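Local atomic coordinates of cadherin-related family member 2 (PDB entry 5CZR), a protein that mediates calcium-dependent adhesion between neighbouring microvilli by pairing its extracellular cadherin repeats with CDHR5, and so controls microvillar packing on epithelial cells. Residues A[25-30]-A[58-63]; A[97-102]-A[197-202]; A[137-142]-A[188-193]. All coordinates share one frame; numbering follows the deposited sequence.

Contact 1 of 3, residues A[25-30]-A[58-63]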
ATOM      1  N   GLN A  25       3.486 -19.386 -11.026  1.00 27.38           N
ATOM      2  CA  GLN A  25       2.147 -19.906 -11.269  1.00 28.29           C
ATOM      3  C   GLN A  25       1.080 -18.962 -10.669  1.00 28.45           C
ATOM      4  O   GLN A  25       1.147 -18.583  -9.504  1.00 27.39           O
ATOM      5  CB  GLN A  25       1.981 -21.295 -10.670  1.00 27.96           C
ATOM      6  CG  GLN A  25       0.567 -21.810 -10.809  1.00 28.44           C
ATOM      7  CD  GLN A  25       0.416 -23.193 -10.228  1.00 29.49           C
ATOM      8  OE1 GLN A  25      -0.427 -23.439  -9.371  1.00 29.23           O
ATOM      9  NE2 GLN A  25       1.227 -24.123 -10.721  1.00 30.39           N
ATOM     10  N   ALA A  26       0.125 -18.580 -11.499  1.00 28.60           N
ATOM     11  CA  ALA A  26      -1.004 -17.758 -11.070  1.00 27.86           C
ATOM     12  C   ALA A  26      -2.224 -18.624 -10.734  1.00 28.06           C
ATOM     13  O   ALA A  26      -2.814 -18.483  -9.681  1.00 28.66           O
ATOM     14  CB  ALA A  26      -1.340 -16.769 -12.167  1.00 27.71           C
ATOM     15  N   PHE A  27      -2.594 -19.510 -11.657  1.00 27.57           N
ATOM     16  CA  PHE A  27      -3.724 -20.431 -11.474  1.00 28.29           C
ATOM     17  C   PHE A  27      -3.744 -21.428 -12.647  1.00 27.96           C
ATOM     18  O   PHE A  27      -2.905 -21.344 -13.563  1.00 27.66           O
ATOM     19  CB  PHE A  27      -5.073 -19.681 -11.417  1.00 28.76           C
ATOM     20  CG  PHE A  27      -5.372 -18.867 -12.661  1.00 28.06           C
ATOM     21  CD1 PHE A  27      -4.701 -17.664 -12.890  1.00 28.22           C
ATOM     22  CD2 PHE A  27      -6.267 -19.306 -13.593  1.00 27.88           C
ATOM     23  CE1 PHE A  27      -4.973 -16.895 -14.014  1.00 29.03           C
ATOM     24  CE2 PHE A  27      -6.526 -18.555 -14.725  1.00 29.17           C
ATOM     25  CZ  PHE A  27      -5.900 -17.332 -14.926  1.00 28.89           C
ATOM     26  N   TRP A  28      -4.662 -22.383 -12.558  1.00 27.53           N
ATOM     27  CA  TRP A  28      -4.852 -23.415 -13.555  1.00 28.64           C
ATOM     28  C   TRP A  28      -6.161 -23.152 -14.287  1.00 30.79           C
ATOM     29  O   TRP A  28      -7.214 -22.968 -13.645  1.00 32.31           O
ATOM     30  CB  TRP A  28      -4.901 -24.794 -12.886  1.00 28.66           C
ATOM     31  CG  TRP A  28      -3.562 -25.264 -12.414  1.00 29.78           C
ATOM     32  CD1 TRP A  28      -2.975 -24.968 -11.221  1.00 30.82           C
ATOM     33  CD2 TRP A  28      -2.624 -26.077 -13.139  1.00 29.37           C
ATOM     34  NE1 TRP A  28      -1.733 -25.569 -11.144  1.00 31.59           N
ATOM     35  CE2 TRP A  28      -1.496 -26.261 -12.306  1.00 30.78           C
ATOM     36  CE3 TRP A  28      -2.651 -26.705 -14.390  1.00 30.29           C
ATOM     37  CZ2 TRP A  28      -0.371 -27.018 -12.700  1.00 31.38           C
ATOM     38  CZ3 TRP A  28      -1.523 -27.473 -14.801  1.00 30.79           C
ATOM     39  CH2 TRP A  28      -0.407 -27.617 -13.950  1.00 32.43           C
ATOM     40  N   LEU A  29      -6.104 -23.100 -15.615  1.00 31.01           N
ATOM     41  CA  LEU A  29      -7.317 -23.171 -16.417  1.00 32.35           C
ATOM     42  C   LEU A  29      -7.754 -24.625 -16.504  1.00 34.08           C
ATOM     43  O   LEU A  29      -6.942 -25.497 -16.803  1.00 33.23           O
ATOM     44  CB  LEU A  29      -7.091 -22.608 -17.820  1.00 31.39           C
ATOM     45  CG  LEU A  29      -6.926 -21.094 -17.925  1.00 30.90           C
ATOM     46  CD1 LEU A  29      -6.395 -20.707 -19.295  1.00 29.86           C
ATOM     47  CD2 LEU A  29      -8.260 -20.408 -17.650  1.00 31.64           C
ATOM     48  N   VAL A  30      -9.028 -24.877 -16.201  1.00 36.35           N
ATOM     49  CA  VAL A  30      -9.550 -26.233 -16.134  1.00 39.67           C
ATOM     50  C   VAL A  30     -10.917 -26.289 -16.816  1.00 38.34           C
ATOM     51  O   VAL A  30     -11.786 -25.457 -16.593  1.00 39.49           O
ATOM     52  CB  VAL A  30      -9.695 -26.772 -14.677  1.00 41.99           C
ATOM     53  CG1 VAL A  30      -9.768 -28.294 -14.692  1.00 44.08           C
ATOM     54  CG2 VAL A  30      -8.566 -26.356 -13.761  1.00 43.61           C
ATOM     55  N   GLY A  58      -2.931 -26.192 -19.268  1.00 26.64           N
ATOM     56  CA  GLY A  58      -3.791 -25.188 -18.647  1.00 26.04           C
ATOM     57  C   GLY A  58      -3.123 -24.375 -17.544  1.00 25.80           C
ATOM     58  O   GLY A  58      -3.766 -23.476 -16.982  1.00 25.77           O
ATOM     59  N   GLU A  59      -1.849 -24.629 -17.249  1.00 25.09           N
ATOM     60  CA  GLU A  59      -1.150 -23.858 -16.232  1.00 25.97           C
ATOM     61  C   GLU A  59      -0.996 -22.396 -16.703  1.00 25.11           C
ATOM     62  O   GLU A  59      -0.607 -22.144 -17.842  1.00 24.89           O
ATOM     63  CB  GLU A  59       0.238 -24.424 -15.912  1.00 26.40           C
ATOM     64  CG  GLU A  59       0.845 -23.793 -14.666  1.00 26.86           C
ATOM     65  CD  GLU A  59       2.179 -24.382 -14.222  1.00 27.53           C
ATOM     66  OE1 GLU A  59       2.700 -25.314 -14.848  1.00 28.51           O
ATOM     67  OE2 GLU A  59       2.743 -23.865 -13.231  1.00 27.72           O
ATOM     68  N   VAL A  60      -1.313 -21.454 -15.824  1.00 24.97           N
ATOM     69  CA  VAL A  60      -1.183 -20.040 -16.158  1.00 25.70           C
ATOM     70  C   VAL A  60      -0.116 -19.411 -15.281  1.00 26.38           C
ATOM     71  O   VAL A  60      -0.180 -19.522 -14.030  1.00 27.05           O
ATOM     72  CB  VAL A  60      -2.512 -19.299 -15.996  1.00 24.51           C
ATOM     73  CG1 VAL A  60      -2.373 -17.884 -16.494  1.00 24.85           C
ATOM     74  CG2 VAL A  60      -3.606 -20.006 -16.782  1.00 25.33           C
ATOM     75  N   LYS A  61       0.859 -18.779 -15.916  1.00 26.17           N
ATOM     76  CA  LYS A  61       1.944 -18.084 -15.193  1.00 26.97           C
ATOM     77  C   LYS A  61       1.819 -16.599 -15.417  1.00 26.70           C
ATOM     78  O   LYS A  61       1.353 -16.156 -16.507  1.00 25.39           O
ATOM     79  CB  LYS A  61       3.275 -18.585 -15.679  1.00 28.58           C
ATOM     80  CG  LYS A  61       3.522 -20.023 -15.250  1.00 31.44           C
ATOM     81  CD  LYS A  61       4.835 -20.529 -15.771  1.00 31.90           C
ATOM     82  CE  LYS A  61       5.064 -21.938 -15.289  1.00 35.53           C
ATOM     83  NZ  LYS A  61       6.412 -22.396 -15.729  1.00 38.03           N
ATOM     84  N   LEU A  62       2.180 -15.813 -14.414  1.00 25.96           N
ATOM     85  CA  LEU A  62       2.151 -14.362 -14.570  1.00 26.84           C
ATOM     86  C   LEU A  62       3.316 -13.931 -15.490  1.00 27.91           C
ATOM     87  O   LEU A  62       4.446 -14.393 -15.310  1.00 28.12           O
ATOM     88  CB  LEU A  62       2.305 -13.659 -13.232  1.00 27.57           C
ATOM     89  CG  LEU A  62       2.009 -12.150 -13.264  1.00 28.76           C
ATOM     90  CD1 LEU A  62       0.511 -11.910 -13.367  1.00 27.10           C
ATOM     91  CD2 LEU A  62       2.584 -11.502 -12.004  1.00 30.55           C
ATOM     92  N   ALA A  63       3.020 -13.093 -16.478  1.00 27.16           N
ATOM     93  CA  ALA A  63       3.992 -12.661 -17.447  1.00 28.05           C
ATOM     94  C   ALA A  63       4.266 -11.184 -17.370  1.00 29.13           C
ATOM     95  O   ALA A  63       5.210 -10.706 -17.987  1.00 31.97           O
ATOM     96  CB  ALA A  63       3.557 -13.029 -18.868  1.00 27.42           C
TER

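Contact 2 of 3, residues A[97-102]-A[197-202]. With CA (calcium ion), chain G; CA (calcium ion), chain H; CA (calcium ion), chain F.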
ATOM      1  N   ASP A  97      -5.143  -6.131  -2.883  1.00 29.11           N
ATOM      2  CA  ASP A  97      -4.232  -5.141  -2.373  1.00 28.01           C
ATOM      3  C   ASP A  97      -3.267  -5.799  -1.396  1.00 26.67           C
ATOM      4  O   ASP A  97      -3.637  -6.633  -0.601  1.00 24.94           O
ATOM      5  CB  ASP A  97      -5.002  -4.013  -1.699  1.00 28.71           C
ATOM      6  CG  ASP A  97      -4.107  -2.882  -1.235  1.00 29.96           C
ATOM      7  OD1 ASP A  97      -3.161  -2.476  -1.967  1.00 28.67           O
ATOM      8  OD2 ASP A  97      -4.343  -2.403  -0.098  1.00 30.38           O
ATOM      9  N   ARG A  98      -2.022  -5.374  -1.469  1.00 26.19           N
ATOM     10  CA  ARG A  98      -1.033  -5.761  -0.494  1.00 27.30           C
ATOM     11  C   ARG A  98      -0.382  -4.481   0.036  1.00 27.14           C
ATOM     12  O   ARG A  98      -0.569  -3.385  -0.539  1.00 26.50           O
ATOM     13  CB  ARG A  98      -0.009  -6.698  -1.137  1.00 27.65           C
ATOM     14  CG  ARG A  98      -0.554  -8.079  -1.553  1.00 28.48           C
ATOM     15  CD  ARG A  98      -0.775  -8.918  -0.303  1.00 29.03           C
ATOM     16  NE  ARG A  98      -1.494 -10.163  -0.454  1.00 30.96           N
ATOM     17  CZ  ARG A  98      -2.800 -10.304  -0.293  1.00 32.05           C
ATOM     18  NH1 ARG A  98      -3.591  -9.275  -0.011  1.00 32.49           N
ATOM     19  NH2 ARG A  98      -3.321 -11.476  -0.452  1.00 32.34           N
ATOM     20  N   ASN A  99       0.381  -4.604   1.123  1.00 26.76           N
ATOM     21  CA  ASN A  99       0.978  -3.410   1.753  1.00 26.93           C
ATOM     22  C   ASN A  99       2.293  -2.971   1.127  1.00 27.11           C
ATOM     23  O   ASN A  99       3.363  -3.109   1.733  1.00 28.79           O
ATOM     24  CB  ASN A  99       1.131  -3.607   3.246  1.00 26.13           C
ATOM     25  CG  ASN A  99       1.458  -2.330   3.949  1.00 26.21           C
ATOM     26  OD1 ASN A  99       1.271  -1.259   3.386  1.00 27.45           O
ATOM     27  ND2 ASN A  99       1.906  -2.422   5.203  1.00 26.60           N
ATOM     28  N   ASP A 100       2.210  -2.431  -0.081  1.00 27.45           N
ATOM     29  CA  ASP A 100       3.389  -2.096  -0.875  1.00 27.99           C
ATOM     30  C   ASP A 100       3.654  -0.578  -1.008  1.00 28.97           C
ATOM     31  O   ASP A 100       4.568  -0.174  -1.739  1.00 28.19           O
ATOM     32  CB  ASP A 100       3.277  -2.711  -2.270  1.00 28.84           C
ATOM     33  CG  ASP A 100       2.088  -2.196  -3.054  1.00 30.17           C
ATOM     34  OD1 ASP A 100       1.169  -1.529  -2.477  1.00 30.80           O
ATOM     35  OD2 ASP A 100       2.081  -2.448  -4.273  1.00 30.38           O
ATOM     36  N   ASN A 101       2.874   0.236  -0.293  1.00 28.09           N
ATOM     37  CA  ASN A 101       3.129   1.649  -0.189  1.00 27.55           C
ATOM     38  C   ASN A 101       3.337   2.091   1.252  1.00 27.52           C
ATOM     39  O   ASN A 101       2.807   1.502   2.220  1.00 25.12           O
ATOM     40  CB  ASN A 101       1.959   2.414  -0.778  1.00 28.97           C
ATOM     41  CG  ASN A 101       1.846   2.240  -2.270  1.00 28.60           C
ATOM     42  OD1 ASN A 101       2.481   2.954  -3.015  1.00 28.96           O
ATOM     43  ND2 ASN A 101       1.096   1.243  -2.703  1.00 29.13           N
ATOM     44  N   ALA A 102       4.131   3.138   1.383  1.00 25.93           N
ATOM     45  CA  ALA A 102       4.448   3.730   2.669  1.00 27.24           C
ATOM     46  C   ALA A 102       3.682   5.060   2.791  1.00 27.66           C
ATOM     47  O   ALA A 102       3.363   5.685   1.789  1.00 28.68           O
ATOM     48  CB  ALA A 102       5.947   3.978   2.749  1.00 27.39           C
ATOM     49  N   THR A 197       4.381 -11.870   3.917  1.00 31.59           N
ATOM     50  CA  THR A 197       4.618 -11.719   5.343  1.00 30.87           C
ATOM     51  C   THR A 197       3.981 -10.440   5.878  1.00 30.76           C
ATOM     52  O   THR A 197       3.797  -9.456   5.126  1.00 30.94           O
ATOM     53  CB  THR A 197       6.133 -11.780   5.638  1.00 30.31           C
ATOM     54  OG1 THR A 197       6.336 -12.133   6.989  1.00 30.25           O
ATOM     55  CG2 THR A 197       6.827 -10.462   5.390  1.00 30.28           C
ATOM     56  N   PHE A 198       3.637 -10.437   7.165  1.00 30.78           N
ATOM     57  CA  PHE A 198       3.111  -9.228   7.788  1.00 30.80           C
ATOM     58  C   PHE A 198       4.165  -8.096   7.708  1.00 28.97           C
ATOM     59  O   PHE A 198       5.290  -8.242   8.118  1.00 27.68           O
ATOM     60  CB  PHE A 198       2.652  -9.488   9.249  1.00 33.26           C
ATOM     61  CG  PHE A 198       2.044  -8.262   9.926  1.00 33.81           C
ATOM     62  CD1 PHE A 198       0.818  -7.756   9.509  1.00 34.89           C
ATOM     63  CD2 PHE A 198       2.727  -7.594  10.930  1.00 35.12           C
ATOM     64  CE1 PHE A 198       0.270  -6.618  10.100  1.00 33.89           C
ATOM     65  CE2 PHE A 198       2.187  -6.465  11.528  1.00 35.39           C
ATOM     66  CZ  PHE A 198       0.955  -5.960  11.091  1.00 32.77           C
ATOM     67  N   THR A 199       3.761  -6.949   7.202  1.00 28.33           N
ATOM     68  CA  THR A 199       4.685  -5.904   6.813  1.00 27.26           C
ATOM     69  C   THR A 199       4.154  -4.572   7.293  1.00 26.78           C
ATOM     70  O   THR A 199       3.002  -4.231   6.994  1.00 28.43           O
ATOM     71  CB  THR A 199       4.798  -5.880   5.279  1.00 27.38           C
ATOM     72  OG1 THR A 199       5.423  -7.087   4.839  1.00 29.64           O
ATOM     73  CG2 THR A 199       5.617  -4.679   4.783  1.00 27.55           C
ATOM     74  N   ILE A 200       4.967  -3.801   7.987  1.00 26.75           N
ATOM     75  CA  ILE A 200       4.594  -2.428   8.344  1.00 28.17           C
ATOM     76  C   ILE A 200       5.494  -1.447   7.598  1.00 27.86           C
ATOM     77  O   ILE A 200       6.731  -1.539   7.703  1.00 25.89           O
ATOM     78  CB  ILE A 200       4.713  -2.169   9.892  1.00 29.54           C
ATOM     79  CG1 ILE A 200       3.609  -2.901  10.668  1.00 30.37           C
ATOM     80  CG2 ILE A 200       4.619  -0.689  10.224  1.00 29.57           C
ATOM     81  CD1 ILE A 200       3.927  -3.087  12.137  1.00 31.87           C
ATOM     82  N   GLN A 201       4.878  -0.484   6.899  1.00 27.43           N
ATOM     83  CA  GLN A 201       5.637   0.495   6.101  1.00 27.66           C
ATOM     84  C   GLN A 201       5.699   1.822   6.791  1.00 27.81           C
ATOM     85  O   GLN A 201       4.700   2.266   7.347  1.00 28.23           O
ATOM     86  CB  GLN A 201       5.021   0.702   4.709  1.00 28.49           C
ATOM     87  CG  GLN A 201       4.809  -0.570   3.917  1.00 29.70           C
ATOM     88  CD  GLN A 201       6.055  -0.996   3.143  1.00 32.35           C
ATOM     89  OE1 GLN A 201       7.137  -0.473   3.349  1.00 31.07           O
ATOM     90  NE2 GLN A 201       5.889  -1.955   2.239  1.00 34.28           N
ATOM     91  N   CYS A 202       6.865   2.465   6.753  1.00 28.70           N
ATOM     92  CA  CYS A 202       7.064   3.744   7.415  1.00 29.49           C
ATOM     93  C   CYS A 202       7.585   4.741   6.416  1.00 28.95           C
ATOM     94  O   CYS A 202       8.322   4.379   5.510  1.00 31.55           O
ATOM     95  CB  CYS A 202       8.035   3.609   8.606  1.00 31.58           C
ATOM     96  SG  CYS A 202       7.368   2.622   9.984  1.00 32.89           S
TER
HETATM   97 CA    CA G1003      -1.123  -1.864  -2.338  1.00 27.00          CA
HETATM   98 CA    CA H1004       0.889   1.032   3.262  1.00 23.28          CA
HETATM   99 CA    CA F1002       0.916  -1.702  -6.057  1.00 44.96          CA
HETATM  100  O   HOH W   1       1.985   0.128  -5.584  1.00 21.55           O
HETATM  101  O   HOH W   2       2.474  -2.744  -7.257  1.00 31.46           O

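Contact 3 of 3, residues A[137-142]-A[188-193]. With CA (calcium ion), chain H.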
ATOM      1  N   ALA A 137      -3.554  -1.273   6.063  1.00 27.74           N
ATOM      2  CA  ALA A 137      -2.330  -1.000   5.330  1.00 27.45           C
ATOM      3  C   ALA A 137      -2.212   0.453   4.855  1.00 27.10           C
ATOM      4  O   ALA A 137      -1.118   0.887   4.460  1.00 27.52           O
ATOM      5  CB  ALA A 137      -2.198  -1.965   4.178  1.00 27.00           C
ATOM      6  N   GLY A 138      -3.347   1.165   4.868  1.00 27.62           N
ATOM      7  CA  GLY A 138      -3.410   2.577   4.549  1.00 29.44           C
ATOM      8  C   GLY A 138      -3.700   3.523   5.722  1.00 30.71           C
ATOM      9  O   GLY A 138      -3.768   4.731   5.498  1.00 29.61           O
ATOM     10  N   MET A 139      -3.899   2.992   6.936  1.00 32.49           N
ATOM     11  CA  MET A 139      -4.144   3.826   8.125  1.00 34.39           C
ATOM     12  C   MET A 139      -2.809   4.314   8.666  1.00 33.59           C
ATOM     13  O   MET A 139      -1.893   3.542   8.916  1.00 31.49           O
ATOM     14  CB  MET A 139      -4.926   3.075   9.209  1.00 40.74           C
ATOM     15  CG  MET A 139      -6.404   2.834   8.869  1.00 50.08           C
ATOM     16  SD  MET A 139      -7.392   1.907  10.102  1.00 63.78           S
ATOM     17  CE  MET A 139      -8.872   1.341   9.215  1.00 67.82           C
ATOM     18  N   VAL A 140      -2.710   5.610   8.829  1.00 31.93           N
ATOM     19  CA  VAL A 140      -1.482   6.246   9.208  1.00 32.76           C
ATOM     20  C   VAL A 140      -1.491   6.529  10.725  1.00 32.91           C
ATOM     21  O   VAL A 140      -2.457   7.059  11.262  1.00 33.09           O
ATOM     22  CB  VAL A 140      -1.318   7.551   8.420  1.00 33.34           C
ATOM     23  CG1 VAL A 140      -0.109   8.331   8.917  1.00 35.19           C
ATOM     24  CG2 VAL A 140      -1.156   7.225   6.953  1.00 33.90           C
ATOM     25  N   VAL A 141      -0.403   6.179  11.393  1.00 33.11           N
ATOM     26  CA  VAL A 141      -0.104   6.691  12.725  1.00 33.37           C
ATOM     27  C   VAL A 141       1.178   7.512  12.759  1.00 30.83           C
ATOM     28  O   VAL A 141       2.180   7.169  12.113  1.00 30.11           O
ATOM     29  CB  VAL A 141      -0.024   5.580  13.776  1.00 37.09           C
ATOM     30  CG1 VAL A 141      -1.351   4.832  13.816  1.00 38.93           C
ATOM     31  CG2 VAL A 141       1.161   4.652  13.531  1.00 37.21           C
ATOM     32  N   TYR A 142       1.151   8.574  13.554  1.00 29.83           N
ATOM     33  CA  TYR A 142       2.253   9.544  13.593  1.00 30.02           C
ATOM     34  C   TYR A 142       3.065   9.388  14.876  1.00 29.28           C
ATOM     35  O   TYR A 142       2.539   8.977  15.886  1.00 29.48           O
ATOM     36  CB  TYR A 142       1.678  10.960  13.539  1.00 30.38           C
ATOM     37  CG  TYR A 142       0.891  11.291  12.318  1.00 29.87           C
ATOM     38  CD1 TYR A 142       1.529  11.673  11.146  1.00 32.27           C
ATOM     39  CD2 TYR A 142      -0.494  11.231  12.315  1.00 31.28           C
ATOM     40  CE1 TYR A 142       0.808  11.995  10.005  1.00 31.54           C
ATOM     41  CE2 TYR A 142      -1.227  11.531  11.179  1.00 30.92           C
ATOM     42  CZ  TYR A 142      -0.570  11.931  10.031  1.00 31.59           C
ATOM     43  OH  TYR A 142      -1.285  12.254   8.888  1.00 34.52           O
ATOM     44  N   CYS A 188       3.764   5.801   9.973  1.00 28.55           N
ATOM     45  CA  CYS A 188       3.751   4.382   9.607  1.00 28.98           C
ATOM     46  C   CYS A 188       2.314   3.917   9.374  1.00 27.40           C
ATOM     47  O   CYS A 188       1.375   4.498   9.941  1.00 27.04           O
ATOM     48  CB  CYS A 188       4.412   3.521  10.710  1.00 31.11           C
ATOM     49  SG  CYS A 188       6.131   3.944  11.118  1.00 32.85           S
ATOM     50  N   ASP A 189       2.122   2.859   8.583  1.00 25.47           N
ATOM     51  CA  ASP A 189       0.783   2.266   8.465  1.00 25.89           C
ATOM     52  C   ASP A 189       0.601   1.293   9.604  1.00 26.21           C
ATOM     53  O   ASP A 189       1.531   1.080  10.359  1.00 27.14           O
ATOM     54  CB  ASP A 189       0.490   1.648   7.081  1.00 26.25           C
ATOM     55  CG  ASP A 189       1.507   0.609   6.645  1.00 26.74           C
ATOM     56  OD1 ASP A 189       1.932  -0.240   7.486  1.00 29.03           O
ATOM     57  OD2 ASP A 189       1.901   0.616   5.462  1.00 23.91           O
ATOM     58  N   LEU A 190      -0.581   0.704   9.738  1.00 27.55           N
ATOM     59  CA  LEU A 190      -0.833  -0.340  10.749  1.00 29.76           C
ATOM     60  C   LEU A 190      -0.560  -1.725  10.235  1.00 30.64           C
ATOM     61  O   LEU A 190      -0.835  -2.712  10.905  1.00 31.48           O
ATOM     62  CB  LEU A 190      -2.280  -0.255  11.256  1.00 30.88           C
ATOM     63  CG  LEU A 190      -2.550   0.996  12.102  1.00 31.22           C
ATOM     64  CD1 LEU A 190      -4.032   1.115  12.399  1.00 31.64           C
ATOM     65  CD2 LEU A 190      -1.721   0.970  13.380  1.00 31.69           C
ATOM     66  N   GLY A 191      -0.015  -1.815   9.027  1.00 33.30           N
ATOM     67  CA  GLY A 191       0.473  -3.087   8.513  1.00 33.33           C
ATOM     68  C   GLY A 191      -0.536  -3.878   7.686  1.00 34.20           C
ATOM     69  O   GLY A 191      -1.735  -3.544   7.630  1.00 33.29           O
ATOM     70  N   GLY A 192       0.006  -4.892   6.992  1.00 33.60           N
ATOM     71  CA  GLY A 192      -0.746  -5.868   6.218  1.00 32.30           C
ATOM     72  C   GLY A 192       0.248  -6.766   5.496  1.00 33.50           C
ATOM     73  O   GLY A 192       1.458  -6.573   5.637  1.00 33.57           O
ATOM     74  N   MET A 193      -0.259  -7.718   4.726  1.00 33.03           N
ATOM     75  CA  MET A 193       0.567  -8.646   3.958  1.00 36.35           C
ATOM     76  C   MET A 193       1.301  -7.971   2.805  1.00 33.19           C
ATOM     77  O   MET A 193       0.714  -7.182   2.068  1.00 31.08           O
ATOM     78  CB  MET A 193      -0.251  -9.761   3.309  1.00 40.77           C
ATOM     79  CG  MET A 193      -0.509 -10.987   4.161  1.00 50.35           C
ATOM     80  SD  MET A 193       0.911 -12.047   4.450  1.00 63.73           S
ATOM     81  CE  MET A 193       0.742 -12.101   6.231  1.00 63.60           C
TER
HETATM   82 CA    CA H1004       0.889   1.032   3.262  1.00 23.28          CA

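Contact 1 of 3, residues A[25-30]-A[58-63]
A26 and F27 both turn their backbone N-H groups to the carbonyl of V60, a classic beta bulge in the antiparallel pairing of strands 25-28 and 59-62. The bond from A26 N to V60 O is 2.7 Å long; that from F27 N, at 3.4 Å, is weak. Beyond the bulge the ladder goes on one residue out of step: V60 N donates to F27 O at 2.8 Å, and L29 N to G58 O. On one face V60 CB stands over the middle of the F27 ring, 4.0 Å from its centroid, a CH-pi contact; V60 CG2 also packs on L29 CG, and F51 and M43 add to the cover on V60. On the other face the W28 indole lies over E59, with E59 CB 3.8 Å from the centroid of the six-membered ring. E59 CG is anti to the backbone N (chi1 -169°), and the extended chain carries the carboxylate along the indole, 15° from its plane, to Q25. Q25 NE2 reaches E59 OE2 at 2.9 Å from above the carboxylate, its amide turned almost square to it (88°). The pair joins the B and E strands of the Greek-key beta sandwich of the first cadherin repeat.

Contact 2 of 3, residues A[97-102]-A[197-202]
N99 and Q201 meet beside a calcium site; segment 97-102 carries ligands of three ions, and the side chain of N99 serves both a metal and the opposite segment. Its OD1 binds one calcium at 2.3 Å, beside N101 O; its ND2 donates to T199 O at 2.8 Å, from above that carbonyl's plane. The metal and the carbonyl together fix which way round the amide lies. The second calcium takes D97 OD1, R98 O and D100 OD1; D100 bridges onward, its OD2 holding the third calcium 2.3 Å away with two waters, one of which also accepts a bond from N101 ND2. E18, E69 and D133 are among the ligands from elsewhere.

The next shell is Q201. Its chain bends about CB-CG (chi2 -86°), which swings NE2 round to the backbone: NE2 donates to N99 O at 2.8 Å, almost straight (176°) and in the plane of its own amide. The N99 and Q201 amides stand nearly perpendicular, at 88°. Q201 CG also passes 3.3 Å from N101 O, and Q201 CB packs on A102 CB. A leucine here would probably leave N99 O without its straight side-chain donor and the inverse gamma turn centred on N99 less firmly held on that side. Further out, N99 pairs through its backbone with M193, and C202 is tied to C188 by a disulfide. The sequence from D97 to N101 is the DXNDN linker of cadherins, the calcium-bound joint between successive repeats, here backed by a segment of the second repeat.

Contact 3 of 3, residues A[137-142]-A[188-193]
A137 and D189 put two oxygens on one calcium ion, one from each segment and one of them a backbone carbonyl: A137 O binds at 2.3 Å and D189 OD2 at 2.5 Å. These two oxygens lie 3.2 Å apart, a separation set by the shared metal, whose other ligands come from N99, N101, D131 and D133. The D189 carboxylate sits with CG between its backbone N and carbonyl carbon (chi1 55°), which brings it to the calcium, where OD2 binds while OD1 accepts from Q201 N and, weakly, from G191 N. G191 closes the turn after D189 with a positive phi (93°), where a CB would press on the L190 carbonyl.

Away from the metal the segments become an antiparallel pair. V141 N donates to C188 O at 2.8 Å and C188 N to V141 O at 3.0 Å, both nearly straight. Between ladder and metal, D189 CA makes a CA-H...O contact of 3.0 Å to M139 O. L190 divides its two methyls between neighbours, CD1 against M139 CB and CD2 against V141 CG1. With ligands drawn from both segments, the calcium ties them together, and its positive charge probably offsets the repulsion between these two close acceptors.

How the contacts relate
Contact 1 belongs to the first cadherin repeat; its centre lies about 26 Å from that of contact 2 and about 32 Å from that of contact 3, and it touches neither. Along the chain it closes before the others open. Contact 3, within the second repeat, is nested inside the loop closed by contact 2, and their centres are about 7 Å apart. The two share a calcium ion, the C188-C202 disulfide and the small sheet in which strands 192-194 and 197-199 are neighbours. Contact 1 thus joins two neighbouring strands in one sheet of the first repeat, while contacts 2 and 3 form a continuous patch where the linker meets the second repeat, consistent with calcium-dependent stiffening of the joint, as in other cadherins.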